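Side-chain contacts in ribokinase (Giardia lamblia, PDB 6WHJ), which probably catalyses the magnesium-dependent transfer of a phosphate from ATP to O-5 of D-ribose, giving D-ribose 5-phosphate: residues 235-238 / 244-247; 91-96 / 125-130; 157-162 / 188-193. All coordinates share one frame; numbering follows the deposited sequence.

Contact 1: 235-238 / 244-247; sequences FVLF and GSRI
Leu237 and Ile247 form a non-hydrogen-bonded antiparallel pair and Phe238 and Arg246 the hydrogen-bonded pair beside it, the axes of strands 235-238 and 245-247 passing 4.5 Å apart at closest with 170° between their directions. In the second pair Phe238 N donates to Arg246 O and Arg246 N donates back to Phe238 O at 2.8 Å, so each residue both gives and takes a bond. Alongside them, the CA-H of Ile247 points at Val236 O, 3.5 Å from the alpha carbon.

One face of the ladder is largely apolar. Leu237 has CG anti to its own N (chi1 -160°), which places CG 4.0 Å from Ile247 CG1, the two side chains crossing at a slant. The other branch of Ile247, CG2, approaches the Phe235 ring at CD2 (3.9 Å), arriving neither squarely over the ring nor in its plane. One methyl of Leu237, CD2, reaches back towards the start of the neighbouring strand, 3.6 Å from Ser245 CB. The two strands make a beta hairpin in the large mixed sheet of the PfkB-family kinase fold, and Gly244, just ahead of strand 245-249, belongs to the predicted ATP site. Above this face, helix 301-318 meets Phe235 and Ile247, while Phe276 of helix 272-287 meets Leu237 and Ser245.

Phe238 and Arg246 project from the reverse face, their CB atoms 4.0 Å apart. The Phe238 ring brings its edge towards Arg246 O, and one of its faces lies against Val236 CG1, which sits 3.6 Å above the ring plane near the rim. Bends at chi2 and chi3 turn the Arg246 guanidinium away from the neighbouring strand, and its NH1 makes a salt bridge with Asp216. Met219 of helix 216-228 packs on both Phe238 and Arg246.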
loop_
_atom_site.group_PDB
_atom_site.type_symbol
_atom_site.label_atom_id
_atom_site.label_comp_id
_atom_site.label_asym_id
_atom_site.label_seq_id
_atom_site.Cartn_x
_atom_site.Cartn_y
_atom_site.Cartn_z
ATOM N N PHE B 235 20.127 -31.133 4.170
ATOM C CA PHE B 235 19.766 -30.548 5.450
ATOM C C PHE B 235 18.522 -29.696 5.282
ATOM O O PHE B 235 18.370 -29.000 4.276
ATOM C CB PHE B 235 20.896 -29.687 6.020
ATOM C CG PHE B 235 22.141 -30.455 6.324
ATOM C CD1 PHE B 235 23.204 -30.455 5.435
ATOM C CD2 PHE B 235 22.245 -31.190 7.496
ATOM C CE1 PHE B 235 24.344 -31.161 5.709
ATOM C CE2 PHE B 235 23.383 -31.904 7.772
ATOM C CZ PHE B 235 24.439 -31.891 6.877
ATOM N N VAL B 236 17.654 -29.741 6.282
ATOM C CA VAL B 236 16.556 -28.798 6.424
ATOM C C VAL B 236 16.874 -27.959 7.645
ATOM O O VAL B 236 17.037 -28.496 8.747
ATOM C CB VAL B 236 15.203 -29.506 6.584
ATOM C CG1 VAL B 236 14.089 -28.480 6.745
ATOM C CG2 VAL B 236 14.939 -30.422 5.405
ATOM N N LEU B 237 16.997 -26.650 7.448
ATOM C CA LEU B 237 17.186 -25.705 8.544
ATOM C C LEU B 237 15.817 -25.105 8.839
ATOM O O LEU B 237 15.352 -24.220 8.116
ATOM C CB LEU B 237 18.183 -24.620 8.154
ATOM C CG LEU B 237 18.905 -23.790 9.223
ATOM C CD1 LEU B 237 20.031 -22.980 8.557
ATOM C CD2 LEU B 237 17.987 -22.902 10.029
ATOM N N PHE B 238 15.184 -25.559 9.919
ATOM C CA PHE B 238 13.902 -24.999 10.341
ATOM C C PHE B 238 14.158 -23.703 11.091
ATOM O O PHE B 238 14.934 -23.682 12.050
ATOM C CB PHE B 238 13.142 -25.959 11.246
ATOM C CG PHE B 238 12.612 -27.170 10.554
ATOM C CD1 PHE B 238 11.390 -27.130 9.912
ATOM C CD2 PHE B 238 13.319 -28.367 10.579
ATOM C CE1 PHE B 238 10.891 -28.257 9.285
ATOM C CE2 PHE B 238 12.825 -29.493 9.956
ATOM C CZ PHE B 238 11.609 -29.439 9.303
ATOM N N GLY B 244 14.455 -20.080 18.012
ATOM C CA GLY B 244 15.751 -20.321 17.398
ATOM C C GLY B 244 15.642 -21.074 16.086
ATOM O O GLY B 244 14.734 -20.804 15.296
ATOM N N SER B 245 16.507 -22.057 15.852
ATOM C CA SER B 245 16.437 -22.820 14.614
ATOM C C SER B 245 16.744 -24.284 14.901
ATOM O O SER B 245 17.115 -24.667 16.014
ATOM C CB SER B 245 17.383 -22.266 13.537
ATOM O OG SER B 245 18.613 -21.845 14.094
ATOM N N ARG B 246 16.553 -25.111 13.881
ATOM C CA ARG B 246 16.682 -26.555 14.025
ATOM C C ARG B 246 17.211 -27.110 12.716
ATOM O O ARG B 246 16.570 -26.944 11.673
ATOM C CB ARG B 246 15.338 -27.189 14.373
ATOM C CG ARG B 246 15.234 -27.629 15.804
ATOM C CD ARG B 246 15.968 -28.927 15.993
ATOM N NE ARG B 246 15.318 -30.018 15.277
ATOM C CZ ARG B 246 14.540 -30.933 15.849
ATOM N NH1 ARG B 246 14.308 -30.885 17.155
ATOM N NH2 ARG B 246 13.998 -31.903 15.120
ATOM N N ILE B 247 18.373 -27.750 12.769
ATOM C CA ILE B 247 18.982 -28.374 11.600
ATOM C C ILE B 247 18.734 -29.870 11.691
ATOM O O ILE B 247 19.107 -30.508 12.681
ATOM C CB ILE B 247 20.484 -28.068 11.524
ATOM C CG1 ILE B 247 20.708 -26.562 11.459
ATOM C CG2 ILE B 247 21.102 -28.745 10.310
ATOM C CD1 ILE B 247 22.116 -26.155 11.761
#

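Contact 2: 91-96 / 125-130; sequences KQVSGA and PSLVPD
Leu127 wedges its branched end against Lys91 and Val93, two alternate residues of the edge strand 91-93, from a turn whose alpha carbons come no nearer to that strand than 7.3 Å, between Leu127 and Lys91. At that separation the backbones do not pair; side chains, with the carbonyl O of Leu127, make the contact, and no hydrogen bond crosses it. The turn begins at Pro125, whose carbonyl O accepts a bond from Val128 N at 2.8 Å. Residues 125 to 127 have helical backbone angles, and this i to i+3 closure brings Leu127 round to the strand.

At Leu127 itself, CG stands anti to the backbone N (chi1 -170°), which carries both methyls out towards the strand. CD2 lies 3.7 Å from Lys91 CB and 3.8 Å from Val93 CG1, so a single methyl occupies the step between the two strand residues; CD1 lies a little farther from the same Val93 methyl. The Leu127 and Lys91 side chains run past each other in opposite directions. Lys91 bends at chi2 (-47°) and then extends, so that its CG passes 3.5 Å from Leu127 O and its methylenes, not its ammonium, do the touching.

Val128 continues the surface: its CG1 meets Lys91 CG at 3.9 Å. Farther on, Asp130 OD2 remains 6.5 Å from Lys91 NZ, too distant for a salt bridge, though the opposite charges may attract weakly.

Along the chain the turn follows strand 111-116 and leads into helix 131-135, away from the annotated sites. Pro125 and Val128 both touch Phe155 of helix 149-165, while Leu127 and Val128 reach Ala67 and Val65 of strand 62-69, the neighbour of 91-93 in the sheet; the turn thus bridges the sheet's margin and the helix packed beside it.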
loop_
_atom_site.group_PDB
_atom_site.type_symbol
_atom_site.label_atom_id
_atom_site.label_comp_id
_atom_site.label_asym_id
_atom_site.label_seq_id
_atom_site.Cartn_x
_atom_site.Cartn_y
_atom_site.Cartn_z
ATOM N N LYS B 91 19.278 -6.338 -14.138
ATOM C CA LYS B 91 18.843 -5.950 -15.465
ATOM C C LYS B 91 17.636 -5.021 -15.374
ATOM O O LYS B 91 16.660 -5.330 -14.687
ATOM C CB LYS B 91 18.506 -7.203 -16.267
ATOM C CG LYS B 91 19.711 -8.118 -16.573
ATOM C CD LYS B 91 20.952 -7.388 -17.107
ATOM C CE LYS B 91 22.134 -8.364 -17.158
ATOM N NZ LYS B 91 23.459 -7.776 -17.536
ATOM N N GLN B 92 17.681 -3.893 -16.081
ATOM C CA GLN B 92 16.540 -2.984 -16.130
ATOM C C GLN B 92 15.712 -3.277 -17.380
ATOM O O GLN B 92 16.236 -3.225 -18.494
ATOM C CB GLN B 92 16.998 -1.527 -16.105
ATOM C CG GLN B 92 17.407 -1.090 -14.716
ATOM C CD GLN B 92 17.662 0.400 -14.587
ATOM O OE1 GLN B 92 18.720 0.910 -14.963
ATOM N NE2 GLN B 92 16.677 1.111 -14.038
ATOM N N VAL B 93 14.419 -3.566 -17.194
ATOM C CA VAL B 93 13.522 -3.981 -18.272
ATOM C C VAL B 93 12.384 -2.975 -18.411
ATOM O O VAL B 93 12.014 -2.286 -17.456
ATOM C CB VAL B 93 12.949 -5.404 -18.044
ATOM C CG1 VAL B 93 14.068 -6.417 -17.886
ATOM C CG2 VAL B 93 12.048 -5.427 -16.840
ATOM N N SER B 94 11.827 -2.886 -19.619
ATOM C CA SER B 94 10.740 -1.954 -19.902
ATOM C C SER B 94 9.366 -2.608 -19.855
ATOM O O SER B 94 8.358 -1.903 -19.994
ATOM C CB SER B 94 10.931 -1.289 -21.272
ATOM O OG SER B 94 11.174 -2.258 -22.270
ATOM N N GLY B 95 9.301 -3.928 -19.682
ATOM C CA GLY B 95 8.014 -4.607 -19.730
ATOM C C GLY B 95 7.120 -4.225 -18.564
ATOM O O GLY B 95 5.915 -4.026 -18.730
ATOM N N ALA B 96 7.672 -4.225 -17.364
ATOM C CA ALA B 96 6.951 -3.917 -16.148
ATOM C C ALA B 96 7.664 -2.806 -15.384
ATOM O O ALA B 96 8.830 -2.505 -15.658
ATOM C CB ALA B 96 6.833 -5.167 -15.262
ATOM N N PRO B 125 16.521 -16.961 -17.000
ATOM C CA PRO B 125 17.921 -17.154 -17.409
ATOM C C PRO B 125 18.310 -16.339 -18.633
ATOM O O PRO B 125 19.378 -15.715 -18.636
ATOM C CB PRO B 125 17.990 -18.663 -17.699
ATOM C CG PRO B 125 16.949 -19.254 -16.792
ATOM C CD PRO B 125 15.833 -18.242 -16.753
ATOM N N SER B 126 17.444 -16.286 -19.653
ATOM C CA SER B 126 17.781 -15.583 -20.891
ATOM C C SER B 126 18.051 -14.093 -20.656
ATOM O O SER B 126 18.779 -13.464 -21.434
ATOM C CB SER B 126 16.675 -15.801 -21.930
ATOM O OG SER B 126 15.495 -15.075 -21.612
ATOM N N LEU B 127 17.445 -13.501 -19.626
ATOM C CA LEU B 127 17.736 -12.110 -19.297
ATOM C C LEU B 127 19.139 -11.934 -18.726
ATOM O O LEU B 127 19.698 -10.833 -18.802
ATOM C CB LEU B 127 16.704 -11.580 -18.297
ATOM C CG LEU B 127 16.773 -10.076 -18.061
ATOM C CD1 LEU B 127 16.473 -9.368 -19.369
ATOM C CD2 LEU B 127 15.821 -9.633 -16.942
ATOM N N VAL B 128 19.708 -12.986 -18.147
ATOM C CA VAL B 128 21.041 -12.933 -17.554
ATOM C C VAL B 128 21.854 -14.051 -18.199
ATOM O O VAL B 128 22.188 -15.051 -17.543
ATOM C CB VAL B 128 20.983 -13.047 -16.019
ATOM C CG1 VAL B 128 20.608 -11.715 -15.408
ATOM C CG2 VAL B 128 19.970 -14.092 -15.580
ATOM N N PRO B 129 22.202 -13.910 -19.480
ATOM C CA PRO B 129 22.773 -15.041 -20.226
ATOM C C PRO B 129 24.119 -15.517 -19.712
ATOM O O PRO B 129 24.535 -16.628 -20.065
ATOM C CB PRO B 129 22.880 -14.490 -21.651
ATOM C CG PRO B 129 22.974 -13.014 -21.477
ATOM C CD PRO B 129 22.091 -12.705 -20.321
ATOM N N ASP B 130 24.839 -14.699 -18.940
ATOM C CA ASP B 130 26.175 -15.046 -18.474
ATOM C C ASP B 130 26.184 -15.559 -17.045
ATOM O O ASP B 130 27.247 -15.611 -16.419
ATOM C CB ASP B 130 27.102 -13.842 -18.625
ATOM C CG ASP B 130 27.314 -13.473 -20.074
ATOM O OD1 ASP B 130 27.622 -14.389 -20.865
ATOM O OD2 ASP B 130 27.136 -12.288 -20.427
#

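Contact 3: 157-162 / 188-193; sequences EVIKQA and LSITDI
Ile190 meets Ile159 and Lys160 of helix 149-165 with two different branches, and the division separates the buried part of the contact from its open side. On the buried side, Ile190 CD1 lies 3.6 Å from Ile159 CB and 3.8 Å from Ile159 CG2, the two side chains crossing at about a right angle. The torsions of Ile190 account for this: with chi1 at 68°, CG1 lies between the backbone N and the carbonyl carbon, and the nearly straight chi2 carries CD1 onward to the helix. Behind Ile159 are Val141 and Met143 of strand 140-143, and Ile190 also rests on Phe171 of strand 170-173. The helix linking those two parallel strands makes a beta-alpha-beta crossover, and the loop before strand 193-194 packs against it through Ile190.

The looser side belongs to Lys160. Its CB lies 3.8 Å from Ile190 CG2, and CG is only slightly farther from the same methyl. Beyond that the chain is fully extended, leading the ammonium away from the loop, so just the root of this exposed residue takes part. Still farther round the helix, where Ile190 does not reach, Gln161 NE2 donates to Glu157 OE2 at 3.0 Å with an N-H...O angle of 171°. The carboxylate oxygen accepts through its anti lone pair and lies almost in the amide plane.

No hydrogen bond joins 157-162 to 188-193, but Lys163, just beyond on the same helix, bonds to Ile190 O through NZ and makes a salt bridge with Asp192 OD1, while Lys234 pairs with Asp192 OD2. Between the two segments themselves the contact is aliphatic and nondirectional, consistent with burial of apolar surface, and Lys163 adds a directional polar tie between helix and loop.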
loop_
_atom_site.group_PDB
_atom_site.type_symbol
_atom_site.label_atom_id
_atom_site.label_comp_id
_atom_site.label_asym_id
_atom_site.label_seq_id
_atom_site.Cartn_x
_atom_site.Cartn_y
_atom_site.Cartn_z
ATOM N N GLU B 157 16.818 -25.321 -13.554
ATOM C CA GLU B 157 17.544 -26.105 -14.547
ATOM C C GLU B 157 18.958 -25.568 -14.755
ATOM O O GLU B 157 19.910 -26.348 -14.882
ATOM C CB GLU B 157 16.765 -26.142 -15.859
ATOM C CG GLU B 157 17.498 -26.872 -16.964
ATOM C CD GLU B 157 17.768 -28.335 -16.640
ATOM O OE1 GLU B 157 17.023 -28.931 -15.824
ATOM O OE2 GLU B 157 18.743 -28.885 -17.198
ATOM N N VAL B 158 19.131 -24.245 -14.728
ATOM C CA VAL B 158 20.475 -23.689 -14.841
ATOM C C VAL B 158 21.346 -24.172 -13.693
ATOM O O VAL B 158 22.493 -24.596 -13.896
ATOM C CB VAL B 158 20.414 -22.153 -14.882
ATOM C CG1 VAL B 158 21.805 -21.566 -14.753
ATOM C CG2 VAL B 158 19.755 -21.686 -16.172
ATOM N N ILE B 159 20.806 -24.147 -12.474
ATOM C CA ILE B 159 21.577 -24.541 -11.301
ATOM C C ILE B 159 21.920 -26.030 -11.357
ATOM O O ILE B 159 23.037 -26.441 -11.016
ATOM C CB ILE B 159 20.794 -24.170 -10.037
ATOM C CG1 ILE B 159 20.593 -22.653 -9.978
ATOM C CG2 ILE B 159 21.543 -24.630 -8.796
ATOM C CD1 ILE B 159 19.647 -22.212 -8.878
ATOM N N LYS B 160 20.976 -26.857 -11.819
ATOM C CA LYS B 160 21.248 -28.284 -11.978
ATOM C C LYS B 160 22.428 -28.506 -12.912
ATOM O O LYS B 160 23.302 -29.341 -12.637
ATOM C CB LYS B 160 19.995 -29.008 -12.482
ATOM C CG LYS B 160 20.127 -30.524 -12.712
ATOM C CD LYS B 160 18.841 -31.096 -13.294
ATOM C CE LYS B 160 18.904 -32.599 -13.479
ATOM N NZ LYS B 160 17.768 -33.121 -14.305
ATOM N N GLN B 161 22.488 -27.737 -14.000
ATOM C CA GLN B 161 23.612 -27.827 -14.925
ATOM C C GLN B 161 24.892 -27.254 -14.327
ATOM O O GLN B 161 25.991 -27.727 -14.649
ATOM C CB GLN B 161 23.280 -27.092 -16.223
ATOM C CG GLN B 161 22.462 -27.887 -17.224
ATOM C CD GLN B 161 21.962 -27.031 -18.379
ATOM O OE1 GLN B 161 22.712 -26.256 -18.972
ATOM N NE2 GLN B 161 20.689 -27.192 -18.721
ATOM N N ALA B 162 24.776 -26.247 -13.453
ATOM C CA ALA B 162 25.968 -25.668 -12.838
ATOM C C ALA B 162 26.551 -26.597 -11.782
ATOM O O ALA B 162 27.777 -26.688 -11.643
ATOM C CB ALA B 162 25.649 -24.303 -12.227
ATOM N N LEU B 188 12.978 -28.562 -4.860
ATOM C CA LEU B 188 13.716 -29.324 -3.859
ATOM C C LEU B 188 14.641 -30.376 -4.469
ATOM O O LEU B 188 15.627 -30.752 -3.831
ATOM C CB LEU B 188 12.744 -29.990 -2.882
ATOM C CG LEU B 188 12.157 -29.116 -1.772
ATOM C CD1 LEU B 188 10.927 -29.761 -1.148
ATOM C CD2 LEU B 188 13.211 -28.889 -0.713
ATOM N N SER B 189 14.364 -30.847 -5.687
ATOM C CA SER B 189 15.172 -31.918 -6.261
ATOM C C SER B 189 16.606 -31.489 -6.537
ATOM O O SER B 189 17.479 -32.350 -6.680
ATOM C CB SER B 189 14.540 -32.426 -7.548
ATOM O OG SER B 189 14.375 -31.360 -8.464
ATOM N N ILE B 190 16.881 -30.189 -6.609
ATOM C CA ILE B 190 18.252 -29.710 -6.711
ATOM C C ILE B 190 18.640 -28.864 -5.519
ATOM O O ILE B 190 19.771 -28.373 -5.462
ATOM C CB ILE B 190 18.500 -28.923 -8.017
ATOM C CG1 ILE B 190 17.718 -27.609 -7.979
ATOM C CG2 ILE B 190 18.144 -29.778 -9.254
ATOM C CD1 ILE B 190 18.306 -26.532 -8.852
ATOM N N THR B 191 17.742 -28.704 -4.549
ATOM C CA THR B 191 18.065 -27.994 -3.325
ATOM C C THR B 191 19.011 -28.836 -2.483
ATOM O O THR B 191 18.817 -30.048 -2.317
ATOM C CB THR B 191 16.798 -27.695 -2.529
ATOM O OG1 THR B 191 15.978 -26.771 -3.257
ATOM C CG2 THR B 191 17.145 -27.104 -1.154
ATOM N N ASP B 192 20.047 -28.193 -1.960
ATOM C CA ASP B 192 20.952 -28.856 -1.043
ATOM C C ASP B 192 20.594 -28.576 0.406
ATOM O O ASP B 192 20.659 -29.485 1.237
ATOM C CB ASP B 192 22.392 -28.422 -1.327
ATOM C CG ASP B 192 22.837 -28.790 -2.733
ATOM O OD1 ASP B 192 22.997 -27.880 -3.584
ATOM O OD2 ASP B 192 23.003 -29.997 -2.989
ATOM N N ILE B 193 20.225 -27.335 0.718
ATOM C CA ILE B 193 19.845 -26.904 2.060
ATOM C C ILE B 193 18.534 -26.133 1.979
ATOM O O ILE B 193 18.469 -25.083 1.329
ATOM C CB ILE B 193 20.937 -26.043 2.712
ATOM C CG1 ILE B 193 22.249 -26.834 2.807
ATOM C CG2 ILE B 193 20.461 -25.508 4.069
ATOM C CD1 ILE B 193 23.443 -26.008 3.185
#

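From the N terminus, contact 2 comes first, joining edge strand 91-93 to the turn at 125-130 and closing a loop that includes strands 99-105 and 111-116. Contact 3 follows, closing the stretch from helix 149-165 through strand 170-173 and helix 184-188 to residues 188-193. Contact 1 closes the short hairpin 235-247. The three loops run in series; none nests in or crosses another. Contacts 1 and 2 lie on opposite sides of the chain's centre, about 34 Å apart between centres, yet both reach the large sheet. Contact 3 touches each: Pro125 packs on Val158, and a methyl of Ile193 packs on the carbonyl O of Phe235.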